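Local coordinates for transcriptional activator TenA-1 (Sulfolobus solfataricus P2, PDB 2QZC), which probably acts as a TenA-like thiaminase in thiamin metabolism, an all-helical protein of the heme oxygenase-like fold, at residues A[24-27]-A[28-32]; A[202-205]-A[206-210]; A[166-169]-A[170-174]; A[129-132]-A[133-136]. All coordinates share one frame; numbering follows the deposited sequence.

Interaction 1 (A[24-27]-A[28-32])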
loop_
_atom_site.group_PDB
_atom_site.type_symbol
_atom_site.label_atom_id
_atom_site.label_comp_id
_atom_site.label_asym_id
_atom_site.label_seq_id
_atom_site.Cartn_x
_atom_site.Cartn_y
_atom_site.Cartn_z
ATOM N N LYS A 24 -29.577 -7.132 -2.042
ATOM C CA LYS A 24 -30.909 -6.825 -2.596
ATOM C C LYS A 24 -31.616 -5.790 -1.723
ATOM O O LYS A 24 -32.852 -5.714 -1.692
ATOM C CB LYS A 24 -31.771 -8.099 -2.747
ATOM C CG LYS A 24 -31.153 -9.166 -3.590
ATOM C CD LYS A 24 -32.082 -10.405 -3.698
ATOM C CE LYS A 24 -31.578 -11.393 -4.773
ATOM N NZ LYS A 24 -32.507 -12.527 -4.906
ATOM N N HIS A 25 -30.838 -4.928 -1.047
ATOM C CA HIS A 25 -31.400 -3.884 -0.188
ATOM C C HIS A 25 -32.305 -2.923 -0.987
ATOM O O HIS A 25 -32.059 -2.686 -2.166
ATOM C CB HIS A 25 -30.240 -3.054 0.420
ATOM C CG HIS A 25 -30.634 -2.218 1.589
ATOM N ND1 HIS A 25 -31.265 -0.991 1.481
ATOM C CD2 HIS A 25 -30.434 -2.433 2.910
ATOM C CE1 HIS A 25 -31.473 -0.518 2.700
ATOM N NE2 HIS A 25 -30.981 -1.381 3.586
ATOM N N GLU A 26 -33.320 -2.386 -0.311
ATOM C CA GLU A 26 -34.217 -1.357 -0.866
ATOM C C GLU A 26 -33.442 -0.287 -1.645
ATOM O O GLU A 26 -33.836 0.117 -2.739
ATOM C CB GLU A 26 -35.004 -0.701 0.260
ATOM C CG GLU A 26 -35.926 0.449 -0.158
ATOM C CD GLU A 26 -36.719 1.042 0.992
ATOM O OE1 GLU A 26 -36.626 0.557 2.142
ATOM O OE2 GLU A 26 -37.437 2.031 0.719
ATOM N N PHE A 27 -32.344 0.202 -1.076
ATOM C CA PHE A 27 -31.519 1.234 -1.712
ATOM C C PHE A 27 -31.103 0.778 -3.115
ATOM O O PHE A 27 -31.166 1.552 -4.069
ATOM C CB PHE A 27 -30.273 1.510 -0.849
ATOM C CG PHE A 27 -29.418 2.662 -1.317
ATOM C CD1 PHE A 27 -28.495 2.516 -2.370
ATOM C CD2 PHE A 27 -29.448 3.878 -0.658
ATOM C CE1 PHE A 27 -27.652 3.571 -2.758
ATOM C CE2 PHE A 27 -28.620 4.933 -1.042
ATOM C CZ PHE A 27 -27.723 4.776 -2.109
ATOM N N ILE A 28 -30.627 -0.458 -3.219
ATOM C CA ILE A 28 -30.194 -1.047 -4.488
ATOM C C ILE A 28 -31.361 -1.270 -5.455
ATOM O O ILE A 28 -31.224 -1.000 -6.661
ATOM C CB ILE A 28 -29.450 -2.373 -4.234
ATOM C CG1 ILE A 28 -28.116 -2.031 -3.542
ATOM C CG2 ILE A 28 -29.267 -3.215 -5.526
ATOM C CD1 ILE A 28 -27.514 -3.265 -2.838
ATOM N N LEU A 29 -32.490 -1.757 -4.942
ATOM C CA LEU A 29 -33.687 -1.946 -5.779
ATOM C C LEU A 29 -34.137 -0.623 -6.371
ATOM O O LEU A 29 -34.549 -0.585 -7.543
ATOM C CB LEU A 29 -34.821 -2.579 -4.973
ATOM C CG LEU A 29 -34.560 -3.946 -4.328
ATOM C CD1 LEU A 29 -35.814 -4.507 -3.561
ATOM C CD2 LEU A 29 -34.013 -4.947 -5.352
ATOM N N LYS A 30 -34.028 0.467 -5.604
ATOM C CA LYS A 30 -34.408 1.802 -6.079
ATOM C C LYS A 30 -33.383 2.362 -7.059
ATOM O O LYS A 30 -33.740 3.173 -7.918
ATOM C CB LYS A 30 -34.707 2.764 -4.949
ATOM C CG LYS A 30 -35.892 2.317 -4.097
ATOM C CD LYS A 30 -36.296 3.332 -3.055
ATOM C CE LYS A 30 -37.099 4.483 -3.682
ATOM N NZ LYS A 30 -38.390 4.058 -4.370
HETATM N N MSE A 31 -32.105 1.965 -6.943
HETATM C CA MSE A 31 -31.126 2.320 -7.991
HETATM C C MSE A 31 -31.469 1.607 -9.310
HETATM O O MSE A 31 -31.416 2.205 -10.386
HETATM C CB MSE A 31 -29.660 2.014 -7.597
HETATM C CG MSE A 31 -29.113 3.017 -6.647
HETATM SE SE MSE A 31 -27.165 2.911 -6.556
HETATM C CE MSE A 31 -27.026 1.264 -5.768
ATOM N N ARG A 32 -31.805 0.329 -9.206
ATOM C CA ARG A 32 -32.103 -0.508 -10.378
ATOM C C ARG A 32 -33.338 0.007 -11.114
ATOM O O ARG A 32 -33.324 -0.008 -12.351
ATOM C CB ARG A 32 -32.292 -1.977 -9.987
ATOM C CG ARG A 32 -32.723 -2.926 -11.130
ATOM C CD ARG A 32 -31.733 -2.995 -12.228
ATOM N NE ARG A 32 -32.201 -3.852 -13.314
ATOM C CZ ARG A 32 -33.071 -3.486 -14.257
ATOM N NH1 ARG A 32 -33.654 -2.288 -14.265
ATOM N NH2 ARG A 32 -33.402 -4.364 -15.211
#
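Met31 bends back, one helical turn on, to the edge of the Phe27 ring. The two side chains run slantwise past each other: methyl CE of the selenomethionine lies 3.8 Å from Phe27 CE1, near the plane of the ring, and SE sits 5.1 Å from the ring centroid, a Met-aromatic contact. The bend at Met31 chi3, -67°, turns CE back toward the ring. On another side of the helix Glu26, in one of its two conformers, runs alongside Lys30, Glu26 CG 4.1 Å from Lys30 CD; their charged ends do not meet, and Lys30 NZ bonds Ser35 instead. Replacing Phe27 by an alanine would probably leave the Met31 methyl without its ring edge and Trp203, stacked on Phe27, without its partner. Leu29 lays CG 3.6 Å from Lys24 O, while its N bonds His25 O at 3.0 Å. The imidazole of His25 has a partner at both nitrogens. Its ND1 takes the Phe27 N-H in the ring plane at 3.0 Å, nearly straight at 171°, and its NE2 turns to Asp204. This is a side-chain N-cap, with His25 closing the first turn of helix 26-32.

Interaction 2 (A[202-205]-A[206-210])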
loop_
_atom_site.group_PDB
_atom_site.type_symbol
_atom_site.label_atom_id
_atom_site.label_comp_id
_atom_site.label_asym_id
_atom_site.label_seq_id
_atom_site.Cartn_x
_atom_site.Cartn_y
_atom_site.Cartn_z
ATOM N N PHE A 202 -25.454 0.733 6.439
ATOM C CA PHE A 202 -24.941 1.858 5.615
ATOM C C PHE A 202 -26.000 2.323 4.605
ATOM O O PHE A 202 -26.248 3.527 4.461
ATOM C CB PHE A 202 -23.642 1.418 4.890
ATOM C CG PHE A 202 -22.764 2.549 4.440
ATOM C CD1 PHE A 202 -23.001 3.233 3.264
ATOM C CD2 PHE A 202 -21.667 2.922 5.210
ATOM C CE1 PHE A 202 -22.168 4.357 2.892
ATOM C CE2 PHE A 202 -20.830 3.957 4.813
ATOM C CZ PHE A 202 -21.101 4.678 3.673
ATOM N N TRP A 203 -26.652 1.360 3.966
ATOM C CA TRP A 203 -27.734 1.706 3.028
ATOM C C TRP A 203 -28.921 2.278 3.795
ATOM O O TRP A 203 -29.555 3.223 3.319
ATOM C CB TRP A 203 -28.220 0.488 2.267
ATOM C CG TRP A 203 -27.358 -0.318 1.392
ATOM C CD1 TRP A 203 -27.270 -1.686 1.411
ATOM C CD2 TRP A 203 -26.543 0.116 0.302
ATOM N NE1 TRP A 203 -26.473 -2.117 0.399
ATOM C CE2 TRP A 203 -25.975 -1.044 -0.272
ATOM C CE3 TRP A 203 -26.209 1.386 -0.229
ATOM C CZ2 TRP A 203 -25.069 -1.003 -1.371
ATOM C CZ3 TRP A 203 -25.349 1.436 -1.293
ATOM C CH2 TRP A 203 -24.787 0.212 -1.871
ATOM N N ASP A 204 -29.282 1.683 4.937
ATOM C CA ASP A 204 -30.370 2.162 5.845
ATOM C C ASP A 204 -30.147 3.656 6.190
ATOM O O ASP A 204 -31.047 4.508 6.135
ATOM C CB ASP A 204 -30.407 1.424 7.241
ATOM C CG ASP A 204 -30.814 -0.098 7.225
ATOM O OD1 ASP A 204 -31.414 -0.547 6.245
ATOM O OD2 ASP A 204 -30.497 -0.845 8.245
ATOM N N ALA A 205 -28.927 3.956 6.613
ATOM C CA ALA A 205 -28.559 5.291 7.075
ATOM C C ALA A 205 -28.625 6.326 5.958
ATOM O O ALA A 205 -28.945 7.505 6.216
ATOM C CB ALA A 205 -27.166 5.264 7.716
ATOM N N SER A 206 -28.355 5.890 4.723
ATOM C CA SER A 206 -28.456 6.768 3.560
ATOM C C SER A 206 -29.936 7.014 3.230
ATOM O O SER A 206 -30.314 8.158 2.969
ATOM C CB SER A 206 -27.659 6.230 2.377
ATOM O OG SER A 206 -26.259 6.421 2.577
ATOM N N LEU A 207 -30.782 5.976 3.227
ATOM C CA LEU A 207 -32.230 6.201 2.980
ATOM C C LEU A 207 -32.841 7.198 3.976
ATOM O O LEU A 207 -33.698 7.999 3.616
ATOM C CB LEU A 207 -32.994 4.867 2.981
ATOM C CG LEU A 207 -32.722 3.906 1.840
ATOM C CD1 LEU A 207 -33.478 2.567 2.047
ATOM C CD2 LEU A 207 -33.095 4.522 0.485
ATOM N N ARG A 208 -32.377 7.174 5.225
ATOM C CA ARG A 208 -32.864 8.058 6.276
ATOM C C ARG A 208 -32.149 9.402 6.308
ATOM O O ARG A 208 -32.603 10.318 7.018
ATOM C CB ARG A 208 -32.649 7.409 7.647
ATOM C CG ARG A 208 -33.453 6.146 7.922
ATOM C CD ARG A 208 -33.362 5.767 9.380
ATOM N NE ARG A 208 -31.992 5.431 9.781
ATOM C CZ ARG A 208 -31.495 4.214 9.970
ATOM N NH1 ARG A 208 -32.215 3.127 9.850
ATOM N NH2 ARG A 208 -30.215 4.072 10.308
ATOM N N LYS A 209 -31.016 9.540 5.604
ATOM C CA LYS A 209 -30.129 10.687 5.727
ATOM C C LYS A 209 -29.827 10.952 7.205
ATOM O O LYS A 209 -30.065 12.044 7.728
ATOM C CB LYS A 209 -30.641 11.926 4.980
ATOM C CG LYS A 209 -30.716 11.693 3.479
ATOM C CD LYS A 209 -30.850 12.982 2.643
ATOM C CE LYS A 209 -32.009 13.819 3.045
ATOM N NZ LYS A 209 -31.921 15.121 2.269
ATOM N N ASP A 210 -29.254 9.945 7.875
ATOM C CA ASP A 210 -28.920 10.043 9.301
ATOM C C ASP A 210 -27.981 11.203 9.627
ATOM O O ASP A 210 -27.194 11.619 8.792
ATOM C CB ASP A 210 -28.250 8.777 9.822
ATOM C CG ASP A 210 -29.180 7.612 10.034
ATOM O OD1 ASP A 210 -30.441 7.788 10.054
ATOM O OD2 ASP A 210 -28.622 6.506 10.270
HETATM O O HOH W 1 -24.624 5.703 4.978
HETATM O O HOH W 2 -30.799 0.640 10.453
#
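Ala205, Ser206 and Asp204 bury the most surface where helix 186-208 ends. Ala205 receives Asp210 as the chain folds back: OD2 of the aspartate comes within 3.2 Å of Ala205 CB, and Asp210 N bonds Ala205 O at 3.0 Å. With the bond from Lys209 N to Ser206 O, and Lys209 at positive phi (50°), this closure is a Schellman motif.

The returning carboxylate is gripped side-on by Arg208. NE reaches Asp210 OD1 at 2.8 Å and NH2 reaches OD2 at 2.9 Å, both bonds almost straight and close to the guanidinium plane; OD2 uses its syn lone pair. A bend at chi3 of the arginine, -64°, lays the flat group back over the last turn, where one face covers Asp204 O and Ala205 N. The two-bond grip is likely to fix the rotation of both groups.

Asp204 lies beside the guanidinium, its CB 3.6 Å from Arg208 NH1. In one of the two conformers of Asp204 the charged ends meet through a water that donates to OD2 and accepts from NH1, with OD1 turned to His25. Ser206 has its own water, which bridges OG to Phe202 O at 2.8 Å from that carbonyl and lies over one face of the Phe202 ring.

Around this helix end, Trp203 and Leu207 pack against helix 26-32, Phe202 and Ser206 meet Tyr44 of helix 38-63, Lys209 forms a salt bridge with Asp39 of the same helix, and Ala205 and Asp210 touch Asn109 in the loop before helix 110-125.

Interaction 3 (A[166-169]-A[170-174])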
loop_
_atom_site.group_PDB
_atom_site.type_symbol
_atom_site.label_atom_id
_atom_site.label_comp_id
_atom_site.label_asym_id
_atom_site.label_seq_id
_atom_site.Cartn_x
_atom_site.Cartn_y
_atom_site.Cartn_z
ATOM N N THR A 166 -14.259 -4.854 -16.029
ATOM C CA THR A 166 -13.270 -5.927 -15.959
ATOM C C THR A 166 -12.141 -5.562 -14.988
ATOM O O THR A 166 -11.637 -6.453 -14.304
ATOM C CB THR A 166 -12.741 -6.353 -17.359
ATOM O OG1 THR A 166 -12.367 -5.191 -18.101
ATOM C CG2 THR A 166 -13.836 -7.113 -18.095
ATOM N N GLU A 167 -11.760 -4.281 -14.896
ATOM C CA GLU A 167 -10.723 -3.882 -13.946
ATOM C C GLU A 167 -11.150 -4.101 -12.495
ATOM O O GLU A 167 -10.321 -4.526 -11.691
ATOM C CB GLU A 167 -10.181 -2.466 -14.194
ATOM C CG GLU A 167 -9.278 -2.387 -15.484
ATOM C CD GLU A 167 -8.135 -3.475 -15.593
ATOM O OE1 GLU A 167 -7.248 -3.594 -14.692
ATOM O OE2 GLU A 167 -8.141 -4.219 -16.612
ATOM N N TYR A 168 -12.424 -3.881 -12.189
ATOM C CA TYR A 168 -12.894 -4.185 -10.834
ATOM C C TYR A 168 -12.926 -5.695 -10.621
ATOM O O TYR A 168 -12.507 -6.166 -9.547
ATOM C CB TYR A 168 -14.259 -3.563 -10.565
ATOM C CG TYR A 168 -14.634 -3.635 -9.091
ATOM C CD1 TYR A 168 -14.104 -2.703 -8.190
ATOM C CD2 TYR A 168 -15.556 -4.570 -8.626
ATOM C CE1 TYR A 168 -14.423 -2.774 -6.828
ATOM C CE2 TYR A 168 -15.879 -4.638 -7.269
ATOM C CZ TYR A 168 -15.318 -3.727 -6.394
ATOM O OH TYR A 168 -15.628 -3.766 -5.054
ATOM N N LYS A 169 -13.382 -6.469 -11.611
ATOM C CA LYS A 169 -13.398 -7.927 -11.454
ATOM C C LYS A 169 -12.002 -8.502 -11.209
ATOM O O LYS A 169 -11.845 -9.452 -10.431
ATOM C CB LYS A 169 -14.046 -8.649 -12.639
ATOM C CG LYS A 169 -15.461 -8.183 -12.992
ATOM C CD LYS A 169 -16.377 -7.871 -11.838
ATOM C CE LYS A 169 -17.782 -7.568 -12.325
ATOM N NZ LYS A 169 -18.691 -7.063 -11.238
ATOM N N LYS A 170 -10.984 -7.905 -11.848
ATOM C CA LYS A 170 -9.579 -8.318 -11.636
ATOM C C LYS A 170 -9.149 -8.057 -10.195
ATOM O O LYS A 170 -8.418 -8.863 -9.594
ATOM C CB LYS A 170 -8.627 -7.627 -12.627
ATOM C CG LYS A 170 -8.730 -8.147 -14.035
ATOM C CD LYS A 170 -7.765 -7.362 -14.917
ATOM C CE LYS A 170 -7.792 -7.839 -16.360
ATOM N NZ LYS A 170 -6.948 -6.965 -17.238
ATOM N N ARG A 171 -9.594 -6.924 -9.634
ATOM C CA ARG A 171 -9.321 -6.626 -8.227
ATOM C C ARG A 171 -9.938 -7.708 -7.335
ATOM O O ARG A 171 -9.275 -8.196 -6.401
ATOM C CB ARG A 171 -9.910 -5.293 -7.786
ATOM C CG ARG A 171 -9.205 -4.040 -8.178
ATOM C CD ARG A 171 -9.924 -2.878 -7.443
ATOM N NE ARG A 171 -9.398 -1.552 -7.727
ATOM C CZ ARG A 171 -9.603 -0.844 -8.838
ATOM N NH1 ARG A 171 -10.267 -1.339 -9.886
ATOM N NH2 ARG A 171 -9.069 0.373 -8.927
ATOM N N ILE A 172 -11.192 -8.061 -7.610
ATOM C CA ILE A 172 -11.889 -9.096 -6.834
ATOM C C ILE A 172 -11.165 -10.436 -6.946
ATOM O O ILE A 172 -10.993 -11.153 -5.969
ATOM C CB ILE A 172 -13.383 -9.224 -7.173
ATOM C CG1 ILE A 172 -14.087 -7.883 -6.993
ATOM C CG2 ILE A 172 -14.038 -10.366 -6.399
ATOM C CD1 ILE A 172 -13.912 -7.228 -5.604
ATOM N N GLU A 173 -10.733 -10.790 -8.157
ATOM C CA GLU A 173 -9.974 -12.026 -8.308
ATOM C C GLU A 173 -8.718 -12.065 -7.443
ATOM O O GLU A 173 -8.442 -13.090 -6.839
ATOM C CB GLU A 173 -9.615 -12.261 -9.782
ATOM C CG GLU A 173 -10.821 -12.620 -10.613
ATOM C CD GLU A 173 -10.582 -12.641 -12.129
ATOM O OE1 GLU A 173 -9.476 -12.282 -12.601
ATOM O OE2 GLU A 173 -11.556 -12.984 -12.824
ATOM N N ALA A 174 -7.984 -10.948 -7.372
ATOM C CA ALA A 174 -6.775 -10.874 -6.545
ATOM C C ALA A 174 -7.112 -11.022 -5.038
ATOM O O ALA A 174 -6.392 -11.676 -4.287
ATOM C CB ALA A 174 -6.022 -9.576 -6.809
#
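Tyr168 reaches across one turn to Ile172, and its side chain can be followed outward from the helix. CB carries CG anti to the backbone N (chi1 -169°), which leans the ring outward and toward Ile172, one turn on. On the ring, CD2 comes 4.0 Å from Ile172 CG1. CE2 makes the closest approach, 3.7 Å to Ile172 CD1, the two side chains crossing at a slant. CZ and OH both pass 3.9 Å from the same methyl, and the hydroxyl finishes in a hydrogen bond with Met138 O in helix 127-148. On the other flank CD1 lies 4.2 Å from Arg171 CD.

Tyr163 and Phe162 each meet the Tyr168 ring edge-to-face. In this all-helical, heme oxygenase-like fold the side chain thus joins helix 166-179 to helix 127-148, where Ile172 also rests on Met138 and Phe139. Putting an alanine at Tyr168 would probably leave Ile172 CD1 without its aromatic neighbour and the Met138 carbonyl without its hydroxyl partner.

On the exposed side Glu167 and Lys170 form a salt bridge. Lys170, fully extended beyond CG, lies along the Thr166–Glu167 turn, and NZ reaches Glu167 OE2 at 3.1 Å, an i to i+3 pairing that meets the oxygen on its syn side and 15° out of the carboxylate plane. Glu167 gets there by bending at chi2, -50°, which folds the acid back over the lysine chain. Lys169 points its amino group off this turn, to Tyr163 O, Ser142 and Asp146.

Interaction 4 (A[129-132]-A[133-136])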
loop_
_atom_site.group_PDB
_atom_site.type_symbol
_atom_site.label_atom_id
_atom_site.label_comp_id
_atom_site.label_asym_id
_atom_site.label_seq_id
_atom_site.Cartn_x
_atom_site.Cartn_y
_atom_site.Cartn_z
ATOM N N LYS A 129 -7.799 -11.448 9.432
ATOM C CA LYS A 129 -9.021 -10.851 10.008
ATOM C C LYS A 129 -9.472 -9.642 9.197
ATOM O O LYS A 129 -10.661 -9.476 8.937
ATOM C CB LYS A 129 -8.795 -10.486 11.470
ATOM C CG LYS A 129 -8.584 -11.689 12.384
ATOM C CD LYS A 129 -8.435 -11.312 13.832
ATOM C CE LYS A 129 -8.173 -12.552 14.686
ATOM N NZ LYS A 129 -7.901 -12.174 16.092
ATOM N N PHE A 130 -8.536 -8.775 8.816
ATOM C CA PHE A 130 -8.888 -7.643 7.976
ATOM C C PHE A 130 -9.474 -8.102 6.646
ATOM O O PHE A 130 -10.485 -7.579 6.173
ATOM C CB PHE A 130 -7.712 -6.697 7.729
ATOM C CG PHE A 130 -8.006 -5.668 6.665
ATOM C CD1 PHE A 130 -8.809 -4.574 6.962
ATOM C CD2 PHE A 130 -7.637 -5.880 5.309
ATOM C CE1 PHE A 130 -9.153 -3.663 5.970
ATOM C CE2 PHE A 130 -8.015 -4.976 4.334
ATOM C CZ PHE A 130 -8.762 -3.886 4.674
ATOM N N LEU A 131 -8.806 -9.058 5.994
ATOM C CA LEU A 131 -9.246 -9.564 4.690
ATOM C C LEU A 131 -10.671 -10.084 4.729
ATOM O O LEU A 131 -11.469 -9.753 3.857
ATOM C CB LEU A 131 -8.228 -10.622 4.188
ATOM C CG LEU A 131 -8.468 -11.236 2.848
ATOM C CD1 LEU A 131 -8.563 -10.214 1.706
ATOM C CD2 LEU A 131 -7.336 -12.268 2.629
ATOM N N VAL A 132 -11.001 -10.854 5.761
ATOM C CA VAL A 132 -12.355 -11.339 5.931
ATOM C C VAL A 132 -13.310 -10.148 6.170
ATOM O O VAL A 132 -14.409 -10.104 5.575
ATOM C CB VAL A 132 -12.458 -12.426 7.012
ATOM C CG1 VAL A 132 -13.874 -12.789 7.354
ATOM C CG2 VAL A 132 -11.662 -13.676 6.548
ATOM N N ALA A 133 -12.904 -9.176 7.009
ATOM C CA ALA A 133 -13.751 -8.010 7.265
ATOM C C ALA A 133 -14.010 -7.154 6.045
ATOM O O ALA A 133 -15.032 -6.491 5.961
ATOM C CB ALA A 133 -13.124 -7.163 8.370
ATOM N N TRP A 134 -13.060 -7.128 5.122
ATOM C CA TRP A 134 -13.083 -6.317 3.913
ATOM C C TRP A 134 -13.834 -6.965 2.750
ATOM O O TRP A 134 -14.298 -6.277 1.849
ATOM C CB TRP A 134 -11.605 -6.091 3.513
ATOM C CG TRP A 134 -11.331 -5.155 2.403
ATOM C CD1 TRP A 134 -11.947 -3.970 2.157
ATOM C CD2 TRP A 134 -10.326 -5.305 1.387
ATOM N NE1 TRP A 134 -11.360 -3.354 1.072
ATOM C CE2 TRP A 134 -10.369 -4.142 0.572
ATOM C CE3 TRP A 134 -9.381 -6.295 1.113
ATOM C CZ2 TRP A 134 -9.523 -3.975 -0.569
ATOM C CZ3 TRP A 134 -8.519 -6.122 0.008
ATOM C CH2 TRP A 134 -8.601 -4.973 -0.791
ATOM N N THR A 135 -13.994 -8.288 2.774
ATOM C CA THR A 135 -14.574 -9.019 1.635
ATOM C C THR A 135 -16.020 -8.644 1.332
ATOM O O THR A 135 -16.335 -8.471 0.172
ATOM C CB THR A 135 -14.360 -10.521 1.805
ATOM O OG1 THR A 135 -12.948 -10.763 1.777
ATOM C CG2 THR A 135 -14.997 -11.288 0.638
ATOM N N PRO A 136 -16.900 -8.452 2.357
ATOM C CA PRO A 136 -18.285 -8.072 1.994
ATOM C C PRO A 136 -18.416 -6.810 1.150
ATOM O O PRO A 136 -19.151 -6.797 0.151
ATOM C CB PRO A 136 -18.952 -7.938 3.365
ATOM C CG PRO A 136 -18.208 -8.964 4.203
ATOM C CD PRO A 136 -16.793 -8.770 3.797
#
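Phe130 and Trp134 stand one turn apart with their ring planes at 28°, slid so far that they barely overlap, the Phe130 ring and the five-membered ring of the indole having centroids 4.9 Å apart. The touching is done by the Phe130 rim, CZ lying 3.7 Å from Trp134 CG and CE2 over one face of the indole. In return Trp134 CB sits over a face of the Phe130 ring, 4.1 Å from its centroid, as a CH-pi contact. Both residues carry CG anti to the backbone N (Phe130 chi1 170°), which brings their rings out on a common side.

In an aliphatic-to-aromatic contact, Leu131 CD1 meets the indole at its edge, 4.0 Å from Trp134 CE3. Phe130 faces helix 38-63, Leu131 packs on helix 166-179, and Trp134 reaches both; this buried turn of helix 127-148 therefore sits between other helices of the heme oxygenase-like bundle.

Hydrogen bonding changes toward Pro136, which has no N-H to give, and the helix kinks there. Val132 O faces Pro136 CD at 3.3 Å and accepts a weak bond from Thr135 N. One residue earlier, Leu131 O takes a bond from Thr135 OG1 at 2.7 Å, donated from 34° off the carbonyl plane, beside weak ones from Thr135 N and Trp134 N. Ahead of the kink the pattern is regular, with Ala133 N bonding Lys129 O at 3.0 Å.

Interactions 1 and 2 form one unit, their centres 12 Å apart. His25 NE2 lies 2.8 Å from Asp204 OD1, a probable hydrogen bond tying the start of helix 26-32 to the end of helix 186-208, and Phe27 CD1 packs 3.3 Å from Trp203 CE3. Interaction 4 lies across the chain's centre from interaction 1, and interaction 3 across it from interaction 2. Interactions 3 and 4 have centres 16 Å apart and do not touch, their nearest atoms about 6 Å away. Helix 127-148 links interactions 1, 3 and 4: it carries interaction 4, receives Tyr168 and touches Ile28. An imidazole, probably from crystallisation, lies about 3 Å from the Phe202 side chain and may mark a pocket.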